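Local coordinates for protein flavodoxin-like domain (PDB 3HLY) that probably binds a flavin cofactor and serves in electron transfer, at residues A[74-79]-A[106-111]; A[35-40]-A[69-74]. All blocks are in the same frame, centred on the assembly; numbering follows the deposited sequence.

From the N terminus, the chain leaves edge strand 32-36, passes through helix 42-51 and strand 54-58, and enters helix 66-78, where contact 2 closes the loop by setting 35-40 against 69-74. It then runs on through strand 84-88 and helix 98-107 before contact 1 closes a second loop between 74-79 and 106-111. The two loops follow one another without nesting or crossing, and segments 69-74 and 74-79 share Thr74. Helix 66-78 packs through its middle in contact 2, against the loop leaving edge strand 32-36, and through its C-terminal end in contact 1, against the turn that follows helix 98-107. The contact centres lie about 15 Å apart, and Ile75 CD1 packs 4.0 Å from Leu37 CD2.

Contact 1. Residues A[74-79]-A[106-111]; sequences TIFAAA and RNLGLH
The C-terminal end of helix 66-78 meets the turn that closes helix 98-107, its neighbour in the flavodoxin-like fold, where Leu108 reaches across to Phe76 and Ala79. One methyl does most of the touching: Leu108 CD1 lies 3.4 Å from Phe76 O and 3.9 Å from Ala79 CB. Leu108 CG is anti to the carbonyl carbon (chi1 -72°), which extends CD1 toward Phe76 O. Leu108 CD1 also sits at the edge of the Phe76 ring, near its plane, a looser 4.5 Å from Phe76 CD2. Ala79, the first residue beyond its helix, points its CB toward the other segment and also receives Leu110 CD1 at 4.1 Å, so two leucines converge on a single methyl. No hydrogen bond crosses the contact. The turn between the leucines probably helps bring both to this side: Gly109, with positive phi (95°), ends helix 98-107 in a Schellman motif, its N bonded to Arg106 O at 2.8 Å. Phe105 of that helix extends the apolar patch, meeting the Phe76 ring with planes at about 45° and touching Ala79 and Leu110. Beyond Leu110 the chain enters strand 111-112, the helix-to-strand passage of a beta-alpha-beta unit in a parallel, flavodoxin-like sheet.

Contact 2. Residues A[35-40]-A[69-74]; sequences VDLRAV and ATALST
Leu37 and Ala71 meet where the edge strand 32-36 of the flavodoxin-like alpha/beta sheet gives way to a loop that passes beside helix 66-78. The Ala71 methyl points toward this loop: its CB is 3.6 Å from Leu37 O and 4.0 Å from Leu37 CB, so the helix surface rests on backbone and side chain together. The small alanine lets the two chains come close, with the CA atoms of Leu37 and Ala71 5.7 Å apart. Farther along Leu37, CG, anti to the carbonyl carbon (chi1 -53°), carries CD2 to 4.2 Å from Ala71 CB, while CD1 lies a looser 4.5 Å from Leu72 CD1. The interface is buried and carries no hydrogen bond of its own.

The next shell fixes the shape of the loop. Arg38 N approaches Asp36 OD1 from above the carboxylate plane (64° out of it), 3.2 Å away, an Asx turn, while Asp36 O accepts from both Ala39 N and Val40 N. Ser9, in the loop after the neighbouring strand 3-7, extends this polar network, its OG bonded to Asp36 OD2 and its O to Arg38 NE. In helix 66-78, the Ser73 hydroxyl turns back onto the preceding turn: Ser73 OG, at 2.9 Å, and Ser73 N both bond Ala69 O, reaching it from opposite faces of its plane.

Contact 1. Residues A[74-79]-A[106-111]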
ATOM      1  N   THR A  74       6.652  -6.456 -10.059  1.00 47.44           N
ATOM      2  CA  THR A  74       6.471  -5.318 -10.941  1.00 51.32           C
ATOM      3  C   THR A  74       6.471  -3.987 -10.181  1.00 52.24           C
ATOM      4  O   THR A  74       6.883  -2.955 -10.722  1.00 52.48           O
ATOM      5  CB  THR A  74       5.164  -5.445 -11.740  1.00 50.62           C
ATOM      6  OG1 THR A  74       5.156  -6.696 -12.441  1.00 56.07           O
ATOM      7  CG2 THR A  74       5.051  -4.309 -12.741  1.00 42.59           C
ATOM      8  N   ILE A  75       5.994  -4.008  -8.937  1.00 41.07           N
ATOM      9  CA  ILE A  75       5.972  -2.793  -8.121  1.00 33.75           C
ATOM     10  C   ILE A  75       7.418  -2.462  -7.732  1.00 41.67           C
ATOM     11  O   ILE A  75       7.877  -1.335  -7.907  1.00 38.06           O
ATOM     12  CB  ILE A  75       5.097  -2.992  -6.846  1.00 23.16           C
ATOM     13  CG1 ILE A  75       3.628  -3.164  -7.256  1.00 27.58           C
ATOM     14  CG2 ILE A  75       5.277  -1.813  -5.878  1.00 22.56           C
ATOM     15  CD1 ILE A  75       2.689  -3.546  -6.120  1.00 24.42           C
ATOM     16  N   PHE A  76       8.136  -3.460  -7.226  1.00 44.63           N
ATOM     17  CA  PHE A  76       9.529  -3.262  -6.822  1.00 41.75           C
ATOM     18  C   PHE A  76      10.361  -2.773  -7.996  1.00 48.50           C
ATOM     19  O   PHE A  76      11.175  -1.854  -7.863  1.00 50.61           O
ATOM     20  CB  PHE A  76      10.104  -4.565  -6.263  1.00 33.80           C
ATOM     21  CG  PHE A  76       9.650  -4.872  -4.868  1.00 42.35           C
ATOM     22  CD1 PHE A  76       9.195  -6.138  -4.532  1.00 57.97           C
ATOM     23  CD2 PHE A  76       9.684  -3.891  -3.880  1.00 47.87           C
ATOM     24  CE1 PHE A  76       8.777  -6.425  -3.234  1.00 65.21           C
ATOM     25  CE2 PHE A  76       9.269  -4.167  -2.577  1.00 52.31           C
ATOM     26  CZ  PHE A  76       8.816  -5.430  -2.253  1.00 59.82           C
ATOM     27  N   ALA A  77      10.141  -3.382  -9.153  1.00 45.86           N
ATOM     28  CA  ALA A  77      10.864  -2.992 -10.352  1.00 50.54           C
ATOM     29  C   ALA A  77      10.576  -1.541 -10.729  1.00 47.30           C
ATOM     30  O   ALA A  77      11.467  -0.832 -11.156  1.00 51.28           O
ATOM     31  CB  ALA A  77      10.498  -3.929 -11.511  1.00 46.85           C
ATOM     32  N   ALA A  78       9.340  -1.086 -10.553  1.00 43.23           N
ATOM     33  CA  ALA A  78       8.994   0.286 -10.924  1.00 34.64           C
ATOM     34  C   ALA A  78       9.097   1.350  -9.828  1.00 36.18           C
ATOM     35  O   ALA A  78       9.135   2.548 -10.134  1.00 39.58           O
ATOM     36  CB  ALA A  78       7.594   0.314 -11.533  1.00 37.90           C
ATOM     37  N   ALA A  79       9.134   0.936  -8.562  1.00 33.82           N
ATOM     38  CA  ALA A  79       9.225   1.910  -7.478  1.00 32.30           C
ATOM     39  C   ALA A  79      10.575   2.615  -7.531  1.00 36.15           C
ATOM     40  O   ALA A  79      11.585   2.005  -7.893  1.00 43.11           O
ATOM     41  CB  ALA A  79       9.046   1.222  -6.129  1.00 33.06           C
ATOM     42  N   ARG A 106      13.059   0.988   1.231  1.00 27.40           N
ATOM     43  CA  ARG A 106      14.028   1.997   1.644  1.00 38.68           C
ATOM     44  C   ARG A 106      15.304   1.850   0.822  1.00 41.47           C
ATOM     45  O   ARG A 106      15.951   2.843   0.507  1.00 39.07           O
ATOM     46  CB  ARG A 106      14.351   1.896   3.145  1.00 37.79           C
ATOM     47  CG  ARG A 106      13.329   2.590   4.041  1.00 44.65           C
ATOM     48  CD  ARG A 106      13.970   3.059   5.351  1.00 47.91           C
ATOM     49  NE  ARG A 106      12.998   3.298   6.424  1.00 52.46           N
ATOM     50  CZ  ARG A 106      12.286   4.417   6.595  1.00 48.79           C
ATOM     51  NH1 ARG A 106      12.411   5.461   5.765  1.00 29.33           N
ATOM     52  NH2 ARG A 106      11.440   4.486   7.613  1.00 40.34           N
ATOM     53  N   ASN A 107      15.661   0.618   0.462  1.00 42.01           N
ATOM     54  CA  ASN A 107      16.863   0.413  -0.338  1.00 46.47           C
ATOM     55  C   ASN A 107      16.719   0.966  -1.748  1.00 44.94           C
ATOM     56  O   ASN A 107      17.716   1.291  -2.395  1.00 45.31           O
ATOM     57  CB  ASN A 107      17.256  -1.063  -0.387  1.00 59.43           C
ATOM     58  CG  ASN A 107      18.342  -1.404   0.626  1.00 86.80           C
ATOM     59  OD1 ASN A 107      19.267  -0.606   0.857  1.00 96.57           O
ATOM     60  ND2 ASN A 107      18.248  -2.593   1.226  1.00 89.27           N
ATOM     61  N   LEU A 108      15.485   1.084  -2.228  1.00 38.66           N
ATOM     62  CA  LEU A 108      15.255   1.647  -3.558  1.00 43.61           C
ATOM     63  C   LEU A 108      15.250   3.152  -3.407  1.00 42.77           C
ATOM     64  O   LEU A 108      15.120   3.884  -4.386  1.00 51.43           O
ATOM     65  CB  LEU A 108      13.911   1.209  -4.129  1.00 37.28           C
ATOM     66  CG  LEU A 108      13.755  -0.239  -4.576  1.00 43.61           C
ATOM     67  CD1 LEU A 108      12.319  -0.473  -5.009  1.00 46.26           C
ATOM     68  CD2 LEU A 108      14.722  -0.538  -5.712  1.00 55.56           C
ATOM     69  N   GLY A 109      15.362   3.601  -2.159  1.00 40.15           N
ATOM     70  CA  GLY A 109      15.369   5.023  -1.870  1.00 41.07           C
ATOM     71  C   GLY A 109      14.037   5.651  -1.479  1.00 38.58           C
ATOM     72  O   GLY A 109      13.898   6.866  -1.511  1.00 41.51           O
ATOM     73  N   LEU A 110      13.048   4.849  -1.109  1.00 29.25           N
ATOM     74  CA  LEU A 110      11.761   5.428  -0.727  1.00 36.94           C
ATOM     75  C   LEU A 110      11.696   5.756   0.764  1.00 35.46           C
ATOM     76  O   LEU A 110      12.343   5.097   1.570  1.00 39.20           O
ATOM     77  CB  LEU A 110      10.612   4.466  -1.061  1.00 29.01           C
ATOM     78  CG  LEU A 110      10.187   4.215  -2.516  1.00 33.35           C
ATOM     79  CD1 LEU A 110      11.050   3.131  -3.140  1.00 39.98           C
ATOM     80  CD2 LEU A 110       8.718   3.773  -2.536  1.00 22.38           C
ATOM     81  N   HIS A 111      10.946   6.789   1.129  1.00 38.11           N
ATOM     82  CA  HIS A 111      10.777   7.089   2.549  1.00 39.11           C
ATOM     83  C   HIS A 111       9.365   6.584   2.923  1.00 29.82           C
ATOM     84  O   HIS A 111       8.577   6.229   2.037  1.00 26.00           O
ATOM     85  CB  HIS A 111      10.956   8.592   2.840  1.00 37.55           C
ATOM     86  CG  HIS A 111       9.998   9.488   2.123  1.00 41.88           C
ATOM     87  ND1 HIS A 111       9.120  10.316   2.788  1.00 40.86           N
ATOM     88  CD2 HIS A 111       9.827   9.743   0.805  1.00 44.08           C
ATOM     89  CE1 HIS A 111       8.455  11.046   1.913  1.00 43.11           C
ATOM     90  NE2 HIS A 111       8.864  10.718   0.701  1.00 48.29           N
TER

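Contact 2. Residues A[35-40]-A[69-74]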
ATOM      1  N   VAL A  35      -5.737  -1.083  -6.961  1.00 24.66           N
ATOM      2  CA  VAL A  35      -5.385  -2.190  -7.826  1.00 35.76           C
ATOM      3  C   VAL A  35      -5.453  -3.488  -7.037  1.00 38.19           C
ATOM      4  O   VAL A  35      -5.102  -3.517  -5.860  1.00 37.32           O
ATOM      5  CB  VAL A  35      -3.958  -1.970  -8.390  1.00 46.57           C
ATOM      6  CG1 VAL A  35      -3.358  -3.278  -8.862  1.00 58.67           C
ATOM      7  CG2 VAL A  35      -4.010  -0.962  -9.531  1.00 38.53           C
ATOM      8  N   ASP A  36      -5.942  -4.545  -7.683  1.00 40.03           N
ATOM      9  CA  ASP A  36      -6.043  -5.859  -7.064  1.00 38.97           C
ATOM     10  C   ASP A  36      -4.865  -6.630  -7.646  1.00 39.71           C
ATOM     11  O   ASP A  36      -4.837  -6.914  -8.842  1.00 38.75           O
ATOM     12  CB  ASP A  36      -7.354  -6.540  -7.459  1.00 45.48           C
ATOM     13  CG  ASP A  36      -7.536  -7.906  -6.808  1.00 54.86           C
ATOM     14  OD1 ASP A  36      -6.681  -8.323  -5.994  1.00 52.98           O
ATOM     15  OD2 ASP A  36      -8.558  -8.567  -7.112  1.00 62.11           O
ATOM     16  N   LEU A  37      -3.896  -6.958  -6.797  1.00 31.70           N
ATOM     17  CA  LEU A  37      -2.700  -7.664  -7.239  1.00 35.54           C
ATOM     18  C   LEU A  37      -2.999  -9.051  -7.832  1.00 47.39           C
ATOM     19  O   LEU A  37      -2.274  -9.533  -8.707  1.00 48.32           O
ATOM     20  CB  LEU A  37      -1.726  -7.754  -6.067  1.00 35.14           C
ATOM     21  CG  LEU A  37      -1.443  -6.372  -5.434  1.00 40.87           C
ATOM     22  CD1 LEU A  37      -0.509  -6.517  -4.253  1.00 33.81           C
ATOM     23  CD2 LEU A  37      -0.843  -5.428  -6.475  1.00 32.01           C
ATOM     24  N   ARG A  38      -4.073  -9.678  -7.360  1.00 47.11           N
ATOM     25  CA  ARG A  38      -4.480 -10.991  -7.842  1.00 40.41           C
ATOM     26  C   ARG A  38      -4.899 -10.970  -9.302  1.00 46.81           C
ATOM     27  O   ARG A  38      -4.871 -12.008  -9.958  1.00 57.85           O
ATOM     28  CB  ARG A  38      -5.683 -11.526  -7.070  1.00 33.80           C
ATOM     29  CG  ARG A  38      -5.522 -11.837  -5.611  1.00 41.02           C
ATOM     30  CD  ARG A  38      -6.853 -12.385  -5.130  1.00 44.39           C
ATOM     31  NE  ARG A  38      -6.935 -12.542  -3.685  1.00 48.58           N
ATOM     32  CZ  ARG A  38      -6.454 -13.580  -3.015  1.00 51.87           C
ATOM     33  NH1 ARG A  38      -5.845 -14.570  -3.660  1.00 46.28           N
ATOM     34  NH2 ARG A  38      -6.596 -13.629  -1.697  1.00 66.99           N
ATOM     35  N   ALA A  39      -5.293  -9.809  -9.816  1.00 45.04           N
ATOM     36  CA  ALA A  39      -5.770  -9.756 -11.194  1.00 51.21           C
ATOM     37  C   ALA A  39      -5.382  -8.580 -12.086  1.00 45.87           C
ATOM     38  O   ALA A  39      -5.702  -8.587 -13.274  1.00 56.58           O
ATOM     39  CB  ALA A  39      -7.285  -9.891 -11.183  1.00 57.57           C
ATOM     40  N   VAL A  40      -4.705  -7.574 -11.549  1.00 50.20           N
ATOM     41  CA  VAL A  40      -4.351  -6.411 -12.362  1.00 51.69           C
ATOM     42  C   VAL A  40      -3.370  -6.707 -13.491  1.00 55.23           C
ATOM     43  O   VAL A  40      -2.541  -7.604 -13.385  1.00 51.94           O
ATOM     44  CB  VAL A  40      -3.757  -5.277 -11.490  1.00 45.66           C
ATOM     45  CG1 VAL A  40      -2.399  -5.688 -10.953  1.00 41.17           C
ATOM     46  CG2 VAL A  40      -3.640  -4.005 -12.303  1.00 41.39           C
ATOM     47  N   ALA A  69       2.911 -12.601  -7.442  1.00 37.60           N
ATOM     48  CA  ALA A  69       4.353 -12.498  -7.275  1.00 44.84           C
ATOM     49  C   ALA A  69       4.837 -11.627  -8.417  1.00 53.01           C
ATOM     50  O   ALA A  69       5.766 -10.827  -8.272  1.00 50.48           O
ATOM     51  CB  ALA A  69       5.006 -13.866  -7.355  1.00 42.41           C
ATOM     52  N   THR A  70       4.197 -11.797  -9.568  1.00 51.06           N
ATOM     53  CA  THR A  70       4.545 -11.019 -10.750  1.00 62.02           C
ATOM     54  C   THR A  70       4.132  -9.568 -10.500  1.00 60.74           C
ATOM     55  O   THR A  70       4.835  -8.626 -10.868  1.00 69.80           O
ATOM     56  CB  THR A  70       3.796 -11.539 -11.993  1.00 65.40           C
ATOM     57  OG1 THR A  70       4.025 -12.944 -12.134  1.00 69.24           O
ATOM     58  CG2 THR A  70       4.284 -10.832 -13.239  1.00 66.39           C
ATOM     59  N   ALA A  71       2.967  -9.404  -9.883  1.00 40.32           N
ATOM     60  CA  ALA A  71       2.461  -8.079  -9.562  1.00 47.63           C
ATOM     61  C   ALA A  71       3.434  -7.430  -8.568  1.00 46.66           C
ATOM     62  O   ALA A  71       3.880  -6.300  -8.758  1.00 36.29           O
ATOM     63  CB  ALA A  71       1.066  -8.196  -8.941  1.00 37.71           C
ATOM     64  N   LEU A  72       3.774  -8.181  -7.522  1.00 37.52           N
ATOM     65  CA  LEU A  72       4.677  -7.699  -6.488  1.00 44.29           C
ATOM     66  C   LEU A  72       6.011  -7.277  -7.098  1.00 51.79           C
ATOM     67  O   LEU A  72       6.480  -6.161  -6.864  1.00 47.17           O
ATOM     68  CB  LEU A  72       4.897  -8.791  -5.442  1.00 49.05           C
ATOM     69  CG  LEU A  72       5.063  -8.319  -3.997  1.00 64.35           C
ATOM     70  CD1 LEU A  72       3.756  -7.693  -3.514  1.00 61.99           C
ATOM     71  CD2 LEU A  72       5.448  -9.500  -3.106  1.00 81.75           C
ATOM     72  N   SER A  73       6.610  -8.166  -7.894  1.00 53.38           N
ATOM     73  CA  SER A  73       7.890  -7.882  -8.540  1.00 45.32           C
ATOM     74  C   SER A  73       7.807  -6.651  -9.433  1.00 47.92           C
ATOM     75  O   SER A  73       8.769  -5.886  -9.553  1.00 45.59           O
ATOM     76  CB  SER A  73       8.336  -9.080  -9.380  1.00 47.50           C
ATOM     77  OG  SER A  73       8.609 -10.205  -8.559  1.00 70.34           O
ATOM     78  N   THR A  74       6.652  -6.456 -10.059  1.00 47.44           N
ATOM     79  CA  THR A  74       6.471  -5.318 -10.941  1.00 51.32           C
ATOM     80  C   THR A  74       6.471  -3.987 -10.181  1.00 52.24           C
ATOM     81  O   THR A  74       6.883  -2.955 -10.722  1.00 52.48           O
ATOM     82  CB  THR A  74       5.164  -5.445 -11.740  1.00 50.62           C
ATOM     83  OG1 THR A  74       5.156  -6.696 -12.441  1.00 56.07           O
ATOM     84  CG2 THR A  74       5.051  -4.309 -12.741  1.00 42.59           C
TER